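Local coordinates for hypothetical protein TTHA0227 (Thermus thermophilus, PDB 2EJQ), which is of unknown function but belongs to a zincin-like metallopeptidase family and is probably a metal-dependent peptidase, at residues G47-P52 with L64-A69; Q26-F31 with I68-G73. The protein carries 1 engineered substitution. All coordinates share one frame; numbering follows the deposited sequence.

Contacts 1 and 2 share strand 67-71, the middle strand of a small mixed sheet: contact 1 adds 47-50 to it antiparallel, contact 2 adds 27-31 parallel. Their centres lie about 9 Å apart, and Ile-68 and Ala-69 take part in both. Between strands 47-50 and 67-71, Glu-48 OE2 of contact 1 meets Tyr-71 OH of contact 2, probably in a hydrogen bond, although the modelled 2.4 Å is doubtfully short; Arg-66 O comes within 3.0 Å of Gln-26 N. Tyr-49 and Ile-68 each touch the HExxH pattern of helix 85-105, which by analogy with zincins may be a metal site; no metal is bound to it here.

Contact 1. Residues G47-P52 with L64-A69; sequences GEYLDP and LGRHIA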
loop_
_atom_site.group_PDB
_atom_site.type_symbol
_atom_site.label_atom_id
_atom_site.label_comp_id
_atom_site.label_asym_id
_atom_site.label_seq_id
_atom_site.Cartn_x
_atom_site.Cartn_y
_atom_site.Cartn_z
ATOM N N GLY A 47 5.442 0.775 1.240
ATOM C CA GLY A 47 4.236 0.249 0.626
ATOM C C GLY A 47 4.219 0.445 -0.882
ATOM O O GLY A 47 5.146 1.013 -1.457
ATOM N N GLU A 48 3.173 -0.044 -1.535
ATOM C CA GLU A 48 3.054 0.124 -2.972
ATOM C C GLU A 48 1.664 -0.231 -3.460
ATOM O O GLU A 48 0.879 -0.880 -2.764
ATOM C CB GLU A 48 4.106 -0.715 -3.723
ATOM C CG GLU A 48 3.876 -2.211 -3.692
ATOM C CD GLU A 48 4.947 -2.996 -4.453
ATOM O OE1 GLU A 48 5.006 -2.918 -5.697
ATOM O OE2 GLU A 48 5.742 -3.696 -3.801
ATOM N N TYR A 49 1.363 0.215 -4.670
ATOM C CA TYR A 49 0.078 -0.048 -5.279
ATOM C C TYR A 49 0.248 -1.243 -6.202
ATOM O O TYR A 49 1.176 -1.288 -7.010
ATOM C CB TYR A 49 -0.372 1.167 -6.076
ATOM C CG TYR A 49 -1.721 0.995 -6.744
ATOM C CD1 TYR A 49 -2.879 0.816 -5.983
ATOM C CD2 TYR A 49 -1.844 1.034 -8.133
ATOM C CE1 TYR A 49 -4.122 0.685 -6.585
ATOM C CE2 TYR A 49 -3.087 0.905 -8.745
ATOM C CZ TYR A 49 -4.220 0.732 -7.964
ATOM O OH TYR A 49 -5.449 0.626 -8.568
ATOM N N LEU A 50 -0.636 -2.224 -6.071
ATOM C CA LEU A 50 -0.570 -3.412 -6.914
ATOM C C LEU A 50 -1.555 -3.212 -8.080
ATOM O O LEU A 50 -2.776 -3.306 -7.922
ATOM C CB LEU A 50 -0.916 -4.642 -6.073
ATOM C CG LEU A 50 -0.141 -4.781 -4.751
ATOM C CD1 LEU A 50 -0.589 -6.060 -4.065
ATOM C CD2 LEU A 50 1.383 -4.812 -4.988
ATOM N N ASP A 51 -1.005 -2.916 -9.251
ATOM C CA ASP A 51 -1.815 -2.638 -10.431
ATOM C C ASP A 51 -1.906 -3.811 -11.410
ATOM O O ASP A 51 -0.887 -4.272 -11.936
ATOM C CB ASP A 51 -1.240 -1.415 -11.151
ATOM C CG ASP A 51 -2.173 -0.857 -12.211
ATOM O OD1 ASP A 51 -2.974 -1.628 -12.784
ATOM O OD2 ASP A 51 -2.092 0.362 -12.480
ATOM N N PRO A 52 -3.133 -4.301 -11.674
ATOM C CA PRO A 52 -3.350 -5.418 -12.600
ATOM C C PRO A 52 -2.608 -5.158 -13.916
ATOM O O PRO A 52 -2.001 -6.058 -14.494
ATOM C CB PRO A 52 -4.868 -5.427 -12.782
ATOM C CG PRO A 52 -5.366 -4.954 -11.458
ATOM C CD PRO A 52 -4.416 -3.817 -11.126
ATOM N N LEU A 64 -7.842 -9.952 -10.592
ATOM C CA LEU A 64 -6.831 -9.984 -9.530
ATOM C C LEU A 64 -7.143 -8.881 -8.526
ATOM O O LEU A 64 -6.775 -8.971 -7.356
ATOM C CB LEU A 64 -5.429 -9.751 -10.103
ATOM C CG LEU A 64 -4.823 -10.878 -10.934
ATOM C CD1 LEU A 64 -3.445 -10.478 -11.437
ATOM C CD2 LEU A 64 -4.732 -12.126 -10.085
ATOM N N GLY A 65 -7.834 -7.846 -8.994
ATOM C CA GLY A 65 -8.188 -6.740 -8.125
ATOM C C GLY A 65 -7.057 -5.742 -7.985
ATOM O O GLY A 65 -5.948 -5.961 -8.474
ATOM N N ARG A 66 -7.350 -4.629 -7.326
ATOM C CA ARG A 66 -6.362 -3.590 -7.098
ATOM C C ARG A 66 -6.126 -3.515 -5.601
ATOM O O ARG A 66 -7.073 -3.492 -4.805
ATOM C CB ARG A 66 -6.868 -2.266 -7.657
ATOM C CG ARG A 66 -6.884 -2.275 -9.173
ATOM C CD ARG A 66 -7.794 -1.209 -9.732
ATOM N NE ARG A 66 -7.755 -1.191 -11.186
ATOM C CZ ARG A 66 -6.796 -0.619 -11.909
ATOM N NH1 ARG A 66 -5.783 -0.000 -11.317
ATOM N NH2 ARG A 66 -6.851 -0.670 -13.235
ATOM N N HIS A 67 -4.855 -3.486 -5.221
ATOM C CA HIS A 67 -4.488 -3.479 -3.814
ATOM C C HIS A 67 -3.378 -2.514 -3.451
ATOM O O HIS A 67 -2.555 -2.135 -4.284
ATOM C CB HIS A 67 -4.013 -4.883 -3.401
ATOM C CG HIS A 67 -4.883 -5.988 -3.910
ATOM N ND1 HIS A 67 -6.043 -6.369 -3.264
ATOM C CD2 HIS A 67 -4.802 -6.744 -5.025
ATOM C CE1 HIS A 67 -6.638 -7.314 -3.968
ATOM N NE2 HIS A 67 -5.911 -7.562 -5.042
ATOM N N ILE A 68 -3.368 -2.144 -2.176
ATOM C CA ILE A 68 -2.311 -1.326 -1.614
ATOM C C ILE A 68 -1.591 -2.341 -0.703
ATOM O O ILE A 68 -2.237 -3.049 0.074
ATOM C CB ILE A 68 -2.858 -0.177 -0.744
ATOM C CG1 ILE A 68 -3.597 0.827 -1.639
ATOM C CG2 ILE A 68 -1.698 0.481 0.029
ATOM C CD1 ILE A 68 -4.250 1.983 -0.882
ATOM N N ALA A 69 -0.278 -2.456 -0.821
ATOM C CA ALA A 69 0.460 -3.374 0.037
ATOM C C ALA A 69 1.327 -2.568 0.994
ATOM O O ALA A 69 1.893 -1.547 0.607
ATOM C CB ALA A 69 1.331 -4.289 -0.805
HETATM O O HOH W 1 -4.469 -0.253 -14.766
#
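Arg-66 NH1 donates to Tyr-49 OH over 2.8 Å in a fairly straight bond (163°), and the phenol oxygen lies close to the guanidinium plane. NH1 comes in at the ring edge, the two planes only 24° apart. Pro-52 covers one guanidinium face, its CD 4.0 Å above the plane and over the centre. Asp-51 OD1 stands 3.6 Å from Arg-66 NH1 but well out of that plane, a purely charge-based salt bridge; one water joins OD1 to Arg-66 NH2. Behind these groups runs the antiparallel ladder. Leu-50 N reaches His-67 O at 2.6 Å and Glu-48 exchanges two backbone bonds with Ala-69, whereas the return bond from His-67 N to Leu-50 O, at 3.4 Å, is weak. Strand 47-50 is the antiparallel edge strand beside helix 85-105, which carries an HExxH pattern, consistent with the zincin fold. Tyr-49 shares its face with Ile-68; a chi1 of -179° swings the ring along the strand toward Arg-66, where OH also bonds His-100 ND1, and the side chain touches Glu-96. A phenylalanine here would probably leave His-100 ND1 and Arg-66 NH1 each short of a partner. On the other face, Leu-50 CD1 packs 3.7 Å from His-67 CB, while His-67 NE2 donates to Leu-64 O and pins the imidazole. Farther out, Ser-103 bonds both Arg-66 NH1 and Asp-51 OD2, and Glu-62 forms a second salt bridge with Arg-66.

Contact 2. Residues Q26-F31 with I68-G73; sequences QGVHVF and IALYYG
His-29 lies beside Ala-69 and bonds to the residues flanking it, Ile-68 and Leu-70: His-29 N donates to Ile-68 O at 2.7 Å, and Leu-70 N returns a bond to His-29 O at 2.8 Å. This alternation is that of a parallel beta ladder, continued by Phe-31 N to Leu-70 O; the bond from Ile-68 N to Gly-27 O is longer at 3.2 Å. The closely filled face carries Val-28, Val-30, Ile-68 and Leu-70, the last two buried. Val-28 aims CG1 at Leu-70 CD1, since its chi1 of -177° sets that methyl opposite the backbone N, and turns CG2 to Ile-68 CB, each 4.2 Å away. The looser face carries His-29, Phe-31 and Tyr-71, all partly exposed, round the buried Ala-69. There the Phe-31 ring presents its edge to Ala-69, with CE1 3.8 Å from the methyl CB, and runs alongside Tyr-71, CD1 meeting CE1 at 4.1 Å. Tyr-71 is the N-cap residue of helix 72-78, whose first amide, Tyr-72 N, bonds Phe-31 O at 2.8 Å. The side chains of Tyr-72 and Leu-76, where magnesium has been seen bound though none is on this chain here, approach to about 3 Å at their nearest atoms. Two helices pack on the valine-bearing face: helix 3-16 with Trp-14 on Val-28 and Val-10 on Leu-70, helix 85-105 with Leu-97 on Ile-68 and Thr-92 on Leu-70.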
loop_
_atom_site.group_PDB
_atom_site.type_symbol
_atom_site.label_atom_id
_atom_site.label_comp_id
_atom_site.label_asym_id
_atom_site.label_seq_id
_atom_site.Cartn_x
_atom_site.Cartn_y
_atom_site.Cartn_z
ATOM N N GLN A 26 -9.890 -3.192 -3.966
ATOM C CA GLN A 26 -10.293 -4.308 -3.121
ATOM C C GLN A 26 -9.887 -4.079 -1.662
ATOM O O GLN A 26 -10.644 -4.381 -0.745
ATOM C CB GLN A 26 -9.667 -5.610 -3.646
ATOM C CG GLN A 26 -10.239 -6.062 -4.983
ATOM C CD GLN A 26 -11.761 -6.043 -4.990
ATOM O OE1 GLN A 26 -12.407 -6.650 -4.134
ATOM N NE2 GLN A 26 -12.339 -5.342 -5.957
ATOM N N GLY A 27 -8.689 -3.551 -1.445
ATOM C CA GLY A 27 -8.259 -3.306 -0.085
ATOM C C GLY A 27 -6.762 -3.236 0.126
ATOM O O GLY A 27 -5.970 -3.296 -0.817
ATOM N N VAL A 28 -6.396 -3.117 1.399
ATOM C CA VAL A 28 -5.017 -3.015 1.830
ATOM C C VAL A 28 -4.484 -4.363 2.340
ATOM O O VAL A 28 -5.117 -5.025 3.167
ATOM C CB VAL A 28 -4.907 -1.973 2.969
ATOM C CG1 VAL A 28 -3.448 -1.789 3.394
ATOM C CG2 VAL A 28 -5.521 -0.645 2.512
ATOM N N HIS A 29 -3.326 -4.770 1.828
ATOM C CA HIS A 29 -2.675 -6.010 2.252
ATOM C C HIS A 29 -1.470 -5.664 3.140
ATOM O O HIS A 29 -0.679 -4.785 2.804
ATOM C CB HIS A 29 -2.167 -6.811 1.044
ATOM C CG HIS A 29 -3.245 -7.495 0.260
ATOM N ND1 HIS A 29 -4.236 -8.244 0.853
ATOM C CD2 HIS A 29 -3.462 -7.576 -1.075
ATOM C CE1 HIS A 29 -5.018 -8.757 -0.081
ATOM N NE2 HIS A 29 -4.569 -8.367 -1.260
ATOM N N VAL A 30 -1.320 -6.345 4.267
ATOM C CA VAL A 30 -0.178 -6.073 5.130
ATOM C C VAL A 30 0.714 -7.301 5.210
ATOM O O VAL A 30 0.251 -8.393 5.532
ATOM C CB VAL A 30 -0.607 -5.677 6.558
ATOM C CG1 VAL A 30 0.622 -5.456 7.423
ATOM C CG2 VAL A 30 -1.446 -4.419 6.515
ATOM N N PHE A 31 1.990 -7.121 4.901
ATOM C CA PHE A 31 2.937 -8.224 4.936
ATOM C C PHE A 31 3.988 -7.976 6.003
ATOM O O PHE A 31 4.372 -6.826 6.255
ATOM C CB PHE A 31 3.603 -8.396 3.569
ATOM C CG PHE A 31 2.627 -8.594 2.452
ATOM C CD1 PHE A 31 2.066 -7.500 1.799
ATOM C CD2 PHE A 31 2.218 -9.876 2.091
ATOM C CE1 PHE A 31 1.112 -7.675 0.806
ATOM C CE2 PHE A 31 1.254 -10.065 1.093
ATOM C CZ PHE A 31 0.702 -8.960 0.450
ATOM N N ILE A 68 -3.368 -2.144 -2.176
ATOM C CA ILE A 68 -2.311 -1.326 -1.614
ATOM C C ILE A 68 -1.591 -2.341 -0.703
ATOM O O ILE A 68 -2.237 -3.049 0.074
ATOM C CB ILE A 68 -2.858 -0.177 -0.744
ATOM C CG1 ILE A 68 -3.597 0.827 -1.639
ATOM C CG2 ILE A 68 -1.698 0.481 0.029
ATOM C CD1 ILE A 68 -4.250 1.983 -0.882
ATOM N N ALA A 69 -0.278 -2.456 -0.821
ATOM C CA ALA A 69 0.460 -3.374 0.037
ATOM C C ALA A 69 1.327 -2.568 0.994
ATOM O O ALA A 69 1.893 -1.547 0.607
ATOM C CB ALA A 69 1.331 -4.289 -0.805
ATOM N N LEU A 70 1.407 -3.022 2.243
ATOM C CA LEU A 70 2.241 -2.377 3.248
ATOM C C LEU A 70 3.258 -3.424 3.714
ATOM O O LEU A 70 2.919 -4.598 3.881
ATOM C CB LEU A 70 1.400 -1.878 4.430
ATOM C CG LEU A 70 0.547 -0.612 4.222
ATOM C CD1 LEU A 70 -0.151 -0.236 5.519
ATOM C CD2 LEU A 70 1.421 0.532 3.771
ATOM N N TYR A 71 4.506 -3.004 3.901
ATOM C CA TYR A 71 5.555 -3.919 4.328
ATOM C C TYR A 71 5.997 -3.564 5.745
ATOM O O TYR A 71 6.751 -2.615 5.948
ATOM C CB TYR A 71 6.727 -3.822 3.354
ATOM C CG TYR A 71 6.313 -4.144 1.935
ATOM C CD1 TYR A 71 5.942 -5.439 1.580
ATOM C CD2 TYR A 71 6.235 -3.144 0.960
ATOM C CE1 TYR A 71 5.501 -5.733 0.304
ATOM C CE2 TYR A 71 5.794 -3.432 -0.320
ATOM C CZ TYR A 71 5.425 -4.730 -0.641
ATOM O OH TYR A 71 4.961 -5.025 -1.900
ATOM N N TYR A 72 5.518 -4.331 6.719
ATOM C CA TYR A 72 5.867 -4.091 8.111
ATOM C C TYR A 72 7.377 -4.116 8.341
ATOM O O TYR A 72 7.906 -3.296 9.089
ATOM C CB TYR A 72 5.181 -5.120 9.009
ATOM C CG TYR A 72 5.536 -4.986 10.473
ATOM C CD1 TYR A 72 5.217 -3.829 11.180
ATOM C CD2 TYR A 72 6.186 -6.020 11.153
ATOM C CE1 TYR A 72 5.530 -3.701 12.525
ATOM C CE2 TYR A 72 6.508 -5.905 12.506
ATOM C CZ TYR A 72 6.173 -4.739 13.188
ATOM O OH TYR A 72 6.443 -4.611 14.534
ATOM N N GLY A 73 8.070 -5.040 7.686
ATOM C CA GLY A 73 9.513 -5.124 7.849
ATOM C C GLY A 73 10.246 -3.868 7.406
ATOM O O GLY A 73 11.270 -3.498 7.988
#